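Local coordinates for 7,8-dihydro-6-hydroxymethylpterin pyrophosphokinase-dihydropteroate synthase (Plasmodium falciparum, PDB 6JWS), which probably makes dihydropteroate for folate synthesis, pyrophosphorylating 6-hydroxymethyl-7,8-dihydropterin with ATP and then joining the product to 4-aminobenzoate, at residues B[538-551]-B[579-593]. The protein carries 1 engineered substitution. Residues are numbered along the deposited sequence; the frame is centred on the assembly and turned at random.
Sequences MDKLTNYDNLVYDI and GFAKKHDQSIKLLQN. With PT1 (pteroic acid), chain I; ACT (acetate ion), chain N.
Q586 and T542 are joined by a nearly straight hydrogen bond between 538-551 and 579-593: Q586 NE2 donates to T542 O at 3.0 Å, with 173° at the hydrogen and the acceptor in the amide plane. The other end of that amide is fixed too, since Q586 OE1 receives K583 N on a lone pair (2.8 Å) and, weakly, T542 OG1. K583 is the N-cap residue of helix 584-592, so one glutamine side chain ties the helix start to the facing loop; its NE2 also donates to an acetate ion, probably from the crystallisation liquor. Y544 OH donates to A581 O at 2.8 Å, the carbonyl oxygen lying at the edge of the ring.

Water joins the loops as well, one molecule donating to both D539 OD1 and G579 O, while D539 OD2 forms a salt bridge with R610.

Both segments belong to the pterin-binding TIM barrel, where loop 579-583, following strand 572-575, reaches the pteroate: F580 lays a ring face against PT1 C16. M538 SD meets F580 CD1 at 3.7 Å, an oblique Met-aromatic contact 59° off the ring normal.

Apolar packing joins the start of helix 547-564 (547-551) and helix 584-592, whose segment axes cross at -72°. L590 CD2 lies 3.7 Å from I551 CD1 and also touches L547 CG. L547, its CG anti to the backbone N, packs CD2 on Q586 CB at 3.9 Å, and V548 CG2 packs against CB of N593, just past the helix end.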
ATOM      1  N   MET B 538     -33.232  -1.927   2.424  1.00 15.33           N
ATOM      2  CA  MET B 538     -31.999  -2.468   1.864  1.00 14.81           C
ATOM      3  C   MET B 538     -31.173  -3.235   2.896  1.00 15.33           C
ATOM      4  O   MET B 538     -30.494  -4.200   2.530  1.00 15.07           O
ATOM      5  CB  MET B 538     -31.146  -1.384   1.194  1.00 14.55           C
ATOM      6  CG  MET B 538     -30.707  -0.258   2.121  1.00 13.91           C
ATOM      7  SD  MET B 538     -29.749   0.965   1.186  1.00 15.77           S
ATOM      8  CE  MET B 538     -29.167   2.000   2.534  1.00 13.54           C
ATOM      9  N   ASP B 539     -31.246  -2.842   4.173  1.00 15.40           N
ATOM     10  CA  ASP B 539     -30.403  -3.446   5.200  1.00 17.58           C
ATOM     11  C   ASP B 539     -30.784  -4.902   5.442  1.00 18.70           C
ATOM     12  O   ASP B 539     -30.038  -5.645   6.083  1.00 20.70           O
ATOM     13  CB  ASP B 539     -30.434  -2.682   6.536  1.00 18.33           C
ATOM     14  CG  ASP B 539     -29.679  -1.350   6.568  1.00 19.06           C
ATOM     15  OD1 ASP B 539     -28.742  -1.137   5.722  1.00 16.95           O
ATOM     16  OD2 ASP B 539     -30.040  -0.512   7.440  1.00 19.41           O
ATOM     17  N   LYS B 540     -31.941  -5.333   4.947  1.00 20.22           N
ATOM     18  CA  LYS B 540     -32.288  -6.734   5.154  1.00 23.12           C
ATOM     19  C   LYS B 540     -32.150  -7.535   3.865  1.00 20.74           C
ATOM     20  O   LYS B 540     -32.518  -8.698   3.842  1.00 24.65           O
ATOM     21  CB  LYS B 540     -33.699  -6.879   5.742  1.00 29.65           C
ATOM     22  CG  LYS B 540     -33.791  -6.608   7.238  1.00 36.86           C
ATOM     23  CD  LYS B 540     -35.170  -6.200   7.705  1.00 43.15           C
ATOM     24  CE  LYS B 540     -35.198  -5.863   9.184  1.00 49.87           C
ATOM     25  NZ  LYS B 540     -36.586  -5.670   9.672  1.00 55.31           N
ATOM     26  N   LEU B 541     -31.609  -6.933   2.802  1.00 17.32           N
ATOM     27  CA  LEU B 541     -31.582  -7.607   1.513  1.00 14.64           C
ATOM     28  C   LEU B 541     -30.167  -8.079   1.213  1.00 14.20           C
ATOM     29  O   LEU B 541     -29.586  -7.742   0.182  1.00 14.96           O
ATOM     30  CB  LEU B 541     -32.140  -6.671   0.437  1.00 12.60           C
ATOM     31  CG  LEU B 541     -33.572  -6.195   0.675  1.00 12.46           C
ATOM     32  CD1 LEU B 541     -34.021  -5.321  -0.477  1.00 11.62           C
ATOM     33  CD2 LEU B 541     -34.520  -7.395   0.870  1.00 11.59           C
ATOM     34  N   THR B 542     -29.688  -8.971   2.071  1.00 14.69           N
ATOM     35  CA  THR B 542     -28.273  -9.142   2.338  1.00 17.28           C
ATOM     36  C   THR B 542     -27.769 -10.543   1.974  1.00 17.66           C
ATOM     37  O   THR B 542     -26.571 -10.844   2.138  1.00 17.99           O
ATOM     38  CB  THR B 542     -28.085  -8.697   3.791  1.00 18.18           C
ATOM     39  OG1 THR B 542     -27.360  -7.478   3.676  1.00 22.11           O
ATOM     40  CG2 THR B 542     -27.471  -9.718   4.712  1.00 18.05           C
ATOM     41  N   ASN B 543     -28.653 -11.369   1.408  1.00 16.39           N
ATOM     42  CA  ASN B 543     -28.256 -12.720   1.028  1.00 17.33           C
ATOM     43  C   ASN B 543     -27.731 -12.756  -0.409  1.00 14.67           C
ATOM     44  O   ASN B 543     -28.445 -12.464  -1.358  1.00 14.26           O
ATOM     45  CB  ASN B 543     -29.372 -13.748   1.251  1.00 20.24           C
ATOM     46  CG  ASN B 543     -29.911 -13.772   2.668  1.00 24.73           C
ATOM     47  OD1 ASN B 543     -29.169 -13.535   3.623  1.00 28.38           O
ATOM     48  ND2 ASN B 543     -31.200 -14.072   2.825  1.00 27.21           N
ATOM     49  N   TYR B 544     -26.482 -13.178  -0.563  1.00 12.99           N
ATOM     50  CA  TYR B 544     -25.877 -13.249  -1.873  1.00 13.21           C
ATOM     51  C   TYR B 544     -25.339 -14.661  -2.070  1.00 14.63           C
ATOM     52  O   TYR B 544     -24.688 -15.209  -1.188  1.00 17.57           O
ATOM     53  CB  TYR B 544     -24.735 -12.234  -1.987  1.00 11.40           C
ATOM     54  CG  TYR B 544     -25.184 -10.798  -2.017  1.00 10.50           C
ATOM     55  CD1 TYR B 544     -25.372 -10.084  -0.834  1.00  9.53           C
ATOM     56  CD2 TYR B 544     -25.438 -10.158  -3.236  1.00  9.94           C
ATOM     57  CE1 TYR B 544     -25.810  -8.768  -0.862  1.00  9.27           C
ATOM     58  CE2 TYR B 544     -25.878  -8.841  -3.277  1.00  9.38           C
ATOM     59  CZ  TYR B 544     -26.053  -8.151  -2.086  1.00  9.46           C
ATOM     60  OH  TYR B 544     -26.496  -6.861  -2.124  1.00  9.79           O
ATOM     61  N   ASP B 545     -25.576 -15.224  -3.243  1.00 15.39           N
ATOM     62  CA  ASP B 545     -24.939 -16.477  -3.591  1.00 18.47           C
ATOM     63  C   ASP B 545     -23.405 -16.324  -3.624  1.00 17.43           C
ATOM     64  O   ASP B 545     -22.685 -17.086  -3.004  1.00 16.14           O
ATOM     65  CB  ASP B 545     -25.511 -17.004  -4.904  1.00 21.43           C
ATOM     66  CG  ASP B 545     -24.865 -18.318  -5.275  1.00 26.89           C
ATOM     67  OD1 ASP B 545     -24.733 -19.185  -4.373  1.00 32.82           O
ATOM     68  OD2 ASP B 545     -24.454 -18.451  -6.442  1.00 33.06           O
ATOM     69  N   ASN B 546     -22.898 -15.325  -4.344  1.00 16.78           N
ATOM     70  CA  ASN B 546     -21.474 -15.041  -4.364  1.00 16.40           C
ATOM     71  C   ASN B 546     -21.292 -13.526  -4.371  1.00 14.34           C
ATOM     72  O   ASN B 546     -21.318 -12.914  -5.427  1.00 15.61           O
ATOM     73  CB  ASN B 546     -20.822 -15.676  -5.595  1.00 18.19           C
ATOM     74  CG  ASN B 546     -19.313 -15.603  -5.543  1.00 22.65           C
ATOM     75  OD1 ASN B 546     -18.741 -14.694  -4.928  1.00 25.03           O
ATOM     76  ND2 ASN B 546     -18.654 -16.555  -6.185  1.00 22.08           N
ATOM     77  N   LEU B 547     -21.148 -12.916  -3.196  1.00 11.74           N
ATOM     78  CA  LEU B 547     -21.247 -11.470  -3.066  1.00 10.42           C
ATOM     79  C   LEU B 547     -20.407 -10.754  -4.126  1.00 10.15           C
ATOM     80  O   LEU B 547     -20.900  -9.899  -4.863  1.00 10.21           O
ATOM     81  CB  LEU B 547     -20.836 -11.075  -1.638  1.00  9.74           C
ATOM     82  CG  LEU B 547     -20.505  -9.591  -1.427  1.00  9.39           C
ATOM     83  CD1 LEU B 547     -21.784  -8.775  -1.214  1.00  9.02           C
ATOM     84  CD2 LEU B 547     -19.580  -9.425  -0.235  1.00  8.71           C
ATOM     85  N   VAL B 548     -19.129 -11.124  -4.234  1.00  9.66           N
ATOM     86  CA  VAL B 548     -18.212 -10.348  -5.033  1.00  9.48           C
ATOM     87  C   VAL B 548     -18.576 -10.424  -6.514  1.00  9.91           C
ATOM     88  O   VAL B 548     -18.592  -9.402  -7.213  1.00  9.22           O
ATOM     89  CB  VAL B 548     -16.750 -10.714  -4.710  1.00  8.91           C
ATOM     90  CG1 VAL B 548     -15.807 -10.231  -5.806  1.00  8.17           C
ATOM     91  CG2 VAL B 548     -16.359 -10.110  -3.355  1.00  8.59           C
ATOM     92  N   TYR B 549     -18.863 -11.643  -6.977  1.00 11.01           N
ATOM     93  CA  TYR B 549     -19.087 -11.910  -8.391  1.00 12.07           C
ATOM     94  C   TYR B 549     -20.523 -11.601  -8.824  1.00 11.52           C
ATOM     95  O   TYR B 549     -20.733 -11.210  -9.981  1.00 11.17           O
ATOM     96  CB  TYR B 549     -18.548 -13.299  -8.754  1.00 14.87           C
ATOM     97  CG  TYR B 549     -17.040 -13.315  -8.675  1.00 16.81           C
ATOM     98  CD1 TYR B 549     -16.273 -12.793  -9.711  1.00 17.41           C
ATOM     99  CD2 TYR B 549     -16.392 -13.755  -7.533  1.00 17.01           C
ATOM    100  CE1 TYR B 549     -14.889 -12.757  -9.624  1.00 19.75           C
ATOM    101  CE2 TYR B 549     -15.008 -13.726  -7.432  1.00 18.87           C
ATOM    102  CZ  TYR B 549     -14.261 -13.224  -8.482  1.00 21.01           C
ATOM    103  OH  TYR B 549     -12.895 -13.202  -8.403  1.00 29.06           O
ATOM    104  N   ASP B 550     -21.489 -11.733  -7.904  1.00 10.79           N
ATOM    105  CA  ASP B 550     -22.866 -11.360  -8.217  1.00 12.17           C
ATOM    106  C   ASP B 550     -22.948  -9.875  -8.605  1.00 11.33           C
ATOM    107  O   ASP B 550     -23.557  -9.536  -9.620  1.00 10.47           O
ATOM    108  CB  ASP B 550     -23.831 -11.703  -7.073  1.00 13.60           C
ATOM    109  CG  ASP B 550     -23.973 -13.205  -6.814  1.00 15.28           C
ATOM    110  OD1 ASP B 550     -23.560 -14.013  -7.705  1.00 15.96           O
ATOM    111  OD2 ASP B 550     -24.469 -13.570  -5.710  1.00 15.94           O
ATOM    112  N   ILE B 551     -22.287  -9.009  -7.816  1.00 10.28           N
ATOM    113  CA  ILE B 551     -22.299  -7.567  -8.028  1.00  9.92           C
ATOM    114  C   ILE B 551     -21.536  -7.211  -9.306  1.00 10.00           C
ATOM    115  O   ILE B 551     -22.067  -6.513 -10.161  1.00  9.89           O
ATOM    116  CB  ILE B 551     -21.809  -6.843  -6.753  1.00 10.38           C
ATOM    117  CG1 ILE B 551     -22.885  -6.886  -5.654  1.00 10.63           C
ATOM    118  CG2 ILE B 551     -21.356  -5.426  -7.045  1.00  9.89           C
ATOM    119  CD1 ILE B 551     -22.336  -6.730  -4.259  1.00 10.43           C
ATOM    120  N   GLY B 579     -22.554  -0.202   1.486  1.00  8.80           N
ATOM    121  CA  GLY B 579     -23.629   0.155   2.409  1.00  9.06           C
ATOM    122  C   GLY B 579     -25.039  -0.022   1.810  1.00  9.37           C
ATOM    123  O   GLY B 579     -26.035   0.163   2.510  1.00  9.82           O
ATOM    124  N   PHE B 580     -25.156  -0.378   0.524  1.00  8.97           N
ATOM    125  CA  PHE B 580     -26.480  -0.498  -0.078  1.00  9.01           C
ATOM    126  C   PHE B 580     -26.854  -1.973  -0.214  1.00  9.15           C
ATOM    127  O   PHE B 580     -26.435  -2.651  -1.164  1.00  8.99           O
ATOM    128  CB  PHE B 580     -26.531   0.165  -1.457  1.00  8.64           C
ATOM    129  CG  PHE B 580     -26.555   1.676  -1.538  1.00  8.64           C
ATOM    130  CD1 PHE B 580     -27.756   2.364  -1.625  1.00  8.18           C
ATOM    131  CD2 PHE B 580     -25.372   2.397  -1.723  1.00  8.81           C
ATOM    132  CE1 PHE B 580     -27.777   3.731  -1.838  1.00  8.22           C
ATOM    133  CE2 PHE B 580     -25.388   3.776  -1.887  1.00  8.44           C
ATOM    134  CZ  PHE B 580     -26.594   4.437  -1.978  1.00  8.29           C
ATOM    135  N   ALA B 581     -27.655  -2.459   0.744  1.00  9.21           N
ATOM    136  CA  ALA B 581     -27.934  -3.880   0.880  1.00  9.81           C
ATOM    137  C   ALA B 581     -26.639  -4.671   1.056  1.00 10.20           C
ATOM    138  O   ALA B 581     -26.466  -5.736   0.444  1.00 10.10           O
ATOM    139  CB  ALA B 581     -28.761  -4.424  -0.277  1.00  9.34           C
ATOM    140  N   LYS B 582     -25.743  -4.162   1.910  1.00 10.52           N
ATOM    141  CA  LYS B 582     -24.597  -4.956   2.345  1.00 11.17           C
ATOM    142  C   LYS B 582     -24.446  -4.806   3.859  1.00 12.09           C
ATOM    143  O   LYS B 582     -24.504  -3.697   4.371  1.00 11.90           O
ATOM    144  CB  LYS B 582     -23.310  -4.524   1.624  1.00 10.07           C
ATOM    145  CG  LYS B 582     -23.205  -4.903   0.150  1.00  9.72           C
ATOM    146  CD  LYS B 582     -23.569  -3.765  -0.777  1.00  9.56           C
ATOM    147  CE  LYS B 582     -23.846  -4.208  -2.201  1.00  9.06           C
ATOM    148  NZ  LYS B 582     -24.300  -3.068  -3.028  1.00  8.57           N
ATOM    149  N   LYS B 583     -24.257  -5.926   4.574  1.00 13.92           N
ATOM    150  CA  LYS B 583     -23.784  -5.880   5.953  1.00 15.36           C
ATOM    151  C   LYS B 583     -22.382  -5.263   5.958  1.00 14.95           C
ATOM    152  O   LYS B 583     -21.697  -5.241   4.927  1.00 13.44           O
ATOM    153  CB  LYS B 583     -23.797  -7.274   6.592  1.00 18.20           C
ATOM    154  CG  LYS B 583     -25.172  -7.945   6.707  1.00 24.49           C
ATOM    155  CD  LYS B 583     -25.957  -7.492   7.928  1.00 31.46           C
ATOM    156  CE  LYS B 583     -27.313  -8.149   8.104  1.00 37.26           C
ATOM    157  NZ  LYS B 583     -28.433  -7.248   7.724  1.00 40.41           N
ATOM    158  N   HIS B 584     -21.976  -4.760   7.130  1.00 14.10           N
ATOM    159  CA  HIS B 584     -20.691  -4.102   7.314  1.00 14.30           C
ATOM    160  C   HIS B 584     -19.543  -4.993   6.852  1.00 14.46           C
ATOM    161  O   HIS B 584     -18.693  -4.530   6.100  1.00 13.89           O
ATOM    162  CB  HIS B 584     -20.562  -3.548   8.743  1.00 13.68           C
ATOM    163  CG  HIS B 584     -21.660  -2.589   9.064  1.00 13.32           C
ATOM    164  ND1 HIS B 584     -22.281  -1.822   8.079  1.00 13.80           N
ATOM    165  CD2 HIS B 584     -22.270  -2.279  10.228  1.00 12.95           C
ATOM    166  CE1 HIS B 584     -23.221  -1.070   8.631  1.00 13.53           C
ATOM    167  NE2 HIS B 584     -23.235  -1.339   9.953  1.00 13.10           N
ATOM    168  N   ASP B 585     -19.568  -6.280   7.237  1.00 16.12           N
ATOM    169  CA  ASP B 585     -18.572  -7.254   6.796  1.00 16.57           C
ATOM    170  C   ASP B 585     -18.578  -7.438   5.276  1.00 14.28           C
ATOM    171  O   ASP B 585     -17.539  -7.766   4.705  1.00 13.54           O
ATOM    172  CB  ASP B 585     -18.662  -8.584   7.560  1.00 21.61           C
ATOM    173  CG  ASP B 585     -18.190  -8.486   9.012  1.00 30.01           C
ATOM    174  OD1 ASP B 585     -17.262  -7.666   9.301  1.00 31.66           O
ATOM    175  OD2 ASP B 585     -18.753  -9.221   9.865  1.00 35.60           O
ATOM    176  N   GLN B 586     -19.736  -7.218   4.630  1.00 11.98           N
ATOM    177  CA  GLN B 586     -19.857  -7.386   3.187  1.00 10.76           C
ATOM    178  C   GLN B 586     -19.276  -6.172   2.484  1.00  9.94           C
ATOM    179  O   GLN B 586     -18.608  -6.316   1.469  1.00  9.53           O
ATOM    180  CB  GLN B 586     -21.302  -7.661   2.745  1.00 10.08           C
ATOM    181  CG  GLN B 586     -21.822  -9.007   3.226  1.00  9.58           C
ATOM    182  CD  GLN B 586     -23.296  -9.216   2.962  1.00 10.10           C
ATOM    183  OE1 GLN B 586     -24.116  -8.330   3.229  1.00 10.36           O
ATOM    184  NE2 GLN B 586     -23.654 -10.405   2.472  1.00  9.53           N
ATOM    185  N   SER B 587     -19.546  -4.984   3.036  1.00 10.23           N
ATOM    186  CA  SER B 587     -18.932  -3.761   2.544  1.00 10.84           C
ATOM    187  C   SER B 587     -17.409  -3.914   2.570  1.00 10.85           C
ATOM    188  O   SER B 587     -16.746  -3.652   1.570  1.00 11.29           O
ATOM    189  CB  SER B 587     -19.389  -2.550   3.346  1.00 10.68           C
ATOM    190  OG  SER B 587     -20.720  -2.206   3.010  1.00 10.40           O
ATOM    191  N   ILE B 588     -16.872  -4.440   3.677  1.00 11.16           N
ATOM    192  CA  ILE B 588     -15.432  -4.645   3.803  1.00 12.21           C
ATOM    193  C   ILE B 588     -14.955  -5.652   2.762  1.00 11.25           C
ATOM    194  O   ILE B 588     -13.919  -5.466   2.116  1.00 10.07           O
ATOM    195  CB  ILE B 588     -15.045  -5.051   5.244  1.00 13.27           C
ATOM    196  CG1 ILE B 588     -15.134  -3.845   6.180  1.00 15.30           C
ATOM    197  CG2 ILE B 588     -13.649  -5.638   5.271  1.00 13.61           C
ATOM    198  CD1 ILE B 588     -15.610  -4.177   7.603  1.00 19.02           C
ATOM    199  N   LYS B 589     -15.743  -6.718   2.590  1.00 11.27           N
ATOM    200  CA  LYS B 589     -15.337  -7.771   1.682  1.00 11.74           C
ATOM    201  C   LYS B 589     -15.271  -7.247   0.254  1.00 10.90           C
ATOM    202  O   LYS B 589     -14.359  -7.607  -0.481  1.00 10.53           O
ATOM    203  CB  LYS B 589     -16.262  -8.987   1.743  1.00 14.77           C
ATOM    204  CG  LYS B 589     -15.776 -10.169   0.894  1.00 16.64           C
ATOM    205  CD  LYS B 589     -16.138 -11.486   1.522  1.00 19.52           C
ATOM    206  CE  LYS B 589     -16.126 -12.633   0.533  1.00 24.67           C
ATOM    207  NZ  LYS B 589     -14.744 -12.963   0.109  1.00 30.14           N
ATOM    208  N   LEU B 590     -16.231  -6.394  -0.127  1.00  9.96           N
ATOM    209  CA  LEU B 590     -16.186  -5.809  -1.454  1.00 10.16           C
ATOM    210  C   LEU B 590     -14.890  -5.013  -1.641  1.00 10.18           C
ATOM    211  O   LEU B 590     -14.299  -5.085  -2.709  1.00 10.01           O
ATOM    212  CB  LEU B 590     -17.431  -4.932  -1.674  1.00  9.58           C
ATOM    213  CG  LEU B 590     -18.732  -5.712  -1.885  1.00  9.45           C
ATOM    214  CD1 LEU B 590     -19.933  -4.804  -1.750  1.00  8.75           C
ATOM    215  CD2 LEU B 590     -18.745  -6.434  -3.234  1.00  9.03           C
ATOM    216  N   LEU B 591     -14.485  -4.237  -0.620  1.00 10.71           N
ATOM    217  CA  LEU B 591     -13.226  -3.486  -0.629  1.00 11.80           C
ATOM    218  C   LEU B 591     -12.030  -4.437  -0.716  1.00 11.43           C
ATOM    219  O   LEU B 591     -11.118  -4.198  -1.502  1.00 10.44           O
ATOM    220  CB  LEU B 591     -13.120  -2.588   0.614  1.00 11.72           C
ATOM    221  CG  LEU B 591     -14.032  -1.359   0.623  1.00 12.01           C
ATOM    222  CD1 LEU B 591     -13.979  -0.686   1.987  1.00 13.02           C
ATOM    223  CD2 LEU B 591     -13.596  -0.366  -0.439  1.00 11.92           C
ATOM    224  N   GLN B 592     -12.065  -5.537   0.050  1.00 11.94           N
ATOM    225  CA  GLN B 592     -10.940  -6.469   0.035  1.00 13.07           C
ATOM    226  C   GLN B 592     -10.747  -7.040  -1.369  1.00 12.87           C
ATOM    227  O   GLN B 592      -9.623  -7.369  -1.747  1.00 12.28           O
ATOM    228  CB  GLN B 592     -11.132  -7.626   1.015  1.00 13.26           C
ATOM    229  CG  GLN B 592     -11.108  -7.170   2.462  1.00 15.04           C
ATOM    230  CD  GLN B 592     -11.431  -8.299   3.414  1.00 16.42           C
ATOM    231  OE1 GLN B 592     -12.115  -9.244   3.054  1.00 18.82           O
ATOM    232  NE2 GLN B 592     -10.946  -8.208   4.644  1.00 17.16           N
ATOM    233  N   ASN B 593     -11.843  -7.090  -2.146  1.00 12.23           N
ATOM    234  CA  ASN B 593     -11.858  -7.767  -3.432  1.00 12.20           C
ATOM    235  C   ASN B 593     -12.026  -6.784  -4.582  1.00 12.48           C
ATOM    236  O   ASN B 593     -12.540  -7.145  -5.647  1.00 13.10           O
ATOM    237  CB  ASN B 593     -12.916  -8.868  -3.428  1.00 12.58           C
ATOM    238  CG  ASN B 593     -12.459 -10.037  -2.581  1.00 12.87           C
ATOM    239  OD1 ASN B 593     -11.656 -10.851  -3.030  1.00 14.17           O
ATOM    240  ND2 ASN B 593     -12.907 -10.094  -1.346  1.00 12.13           N
TER
HETATM  241  C2  PT1 I 801     -22.587   5.793  -3.468  1.00  8.52           C
HETATM  242  C3  PT1 I 801     -23.610   6.719  -2.983  1.00  8.58           C
HETATM  243  C5  PT1 I 801     -24.261   7.559  -3.994  1.00  8.38           C
HETATM  244  N6  PT1 I 801     -23.958   6.826  -1.678  1.00  9.25           N
HETATM  245  C7  PT1 I 801     -22.940   6.514  -5.699  1.00  8.49           C
HETATM  246  N9  PT1 I 801     -23.889   7.422  -5.299  1.00  8.42           N
HETATM  247  C10 PT1 I 801     -24.940   7.695  -1.316  1.00  9.10           C
HETATM  248  N11 PT1 I 801     -22.597   6.385  -7.032  1.00  8.25           N
HETATM  249  C12 PT1 I 801     -25.579   8.470  -2.275  1.00  8.68           C
HETATM  250  C21 PT1 I 801     -24.570   3.694   5.184  1.00 11.14           C
HETATM  251  O22 PT1 I 801     -24.140   4.313   6.195  1.00 12.07           O
HETATM  252  O1  PT1 I 801     -21.956   4.990  -2.602  1.00  8.65           O
HETATM  253  N4  PT1 I 801     -22.296   5.737  -4.786  1.00  8.46           N
HETATM  254  N8  PT1 I 801     -25.220   8.402  -3.574  1.00  8.24           N
HETATM  255  C13 PT1 I 801     -25.344   7.764   0.132  1.00  9.75           C
HETATM  256  N14 PT1 I 801     -26.069   6.511   0.479  1.00 10.13           N
HETATM  257  C15 PT1 I 801     -25.727   5.826   1.595  1.00 10.05           C
HETATM  258  C16 PT1 I 801     -25.859   4.421   1.632  1.00  9.83           C
HETATM  259  C17 PT1 I 801     -25.244   6.558   2.729  1.00  9.72           C
HETATM  260  C18 PT1 I 801     -25.482   3.730   2.809  1.00 10.20           C
HETATM  261  C19 PT1 I 801     -24.890   5.853   3.906  1.00 10.02           C
HETATM  262  C20 PT1 I 801     -24.990   4.439   3.937  1.00 10.55           C
HETATM  263  O23 PT1 I 801     -24.645   2.454   5.208  1.00 11.41           O
HETATM  264  C   ACT N 806     -21.247 -12.791   2.518  1.00 34.94           C
HETATM  265  O   ACT N 806     -21.980 -12.854   1.520  1.00 28.82           O
HETATM  266  OXT ACT N 806     -20.003 -12.725   2.456  1.00 39.39           O
HETATM  267  CH3 ACT N 806     -21.909 -12.800   3.921  1.00 36.86           C
HETATM  268  O   HOH W   1     -27.713  -1.765   3.450  1.00 10.48           O
HETATM  269  O   HOH W   2     -26.235  -2.714   6.485  1.00 27.08           O
HETATM  270  O   HOH W   3     -12.416 -12.465  -5.461  1.00 45.43           O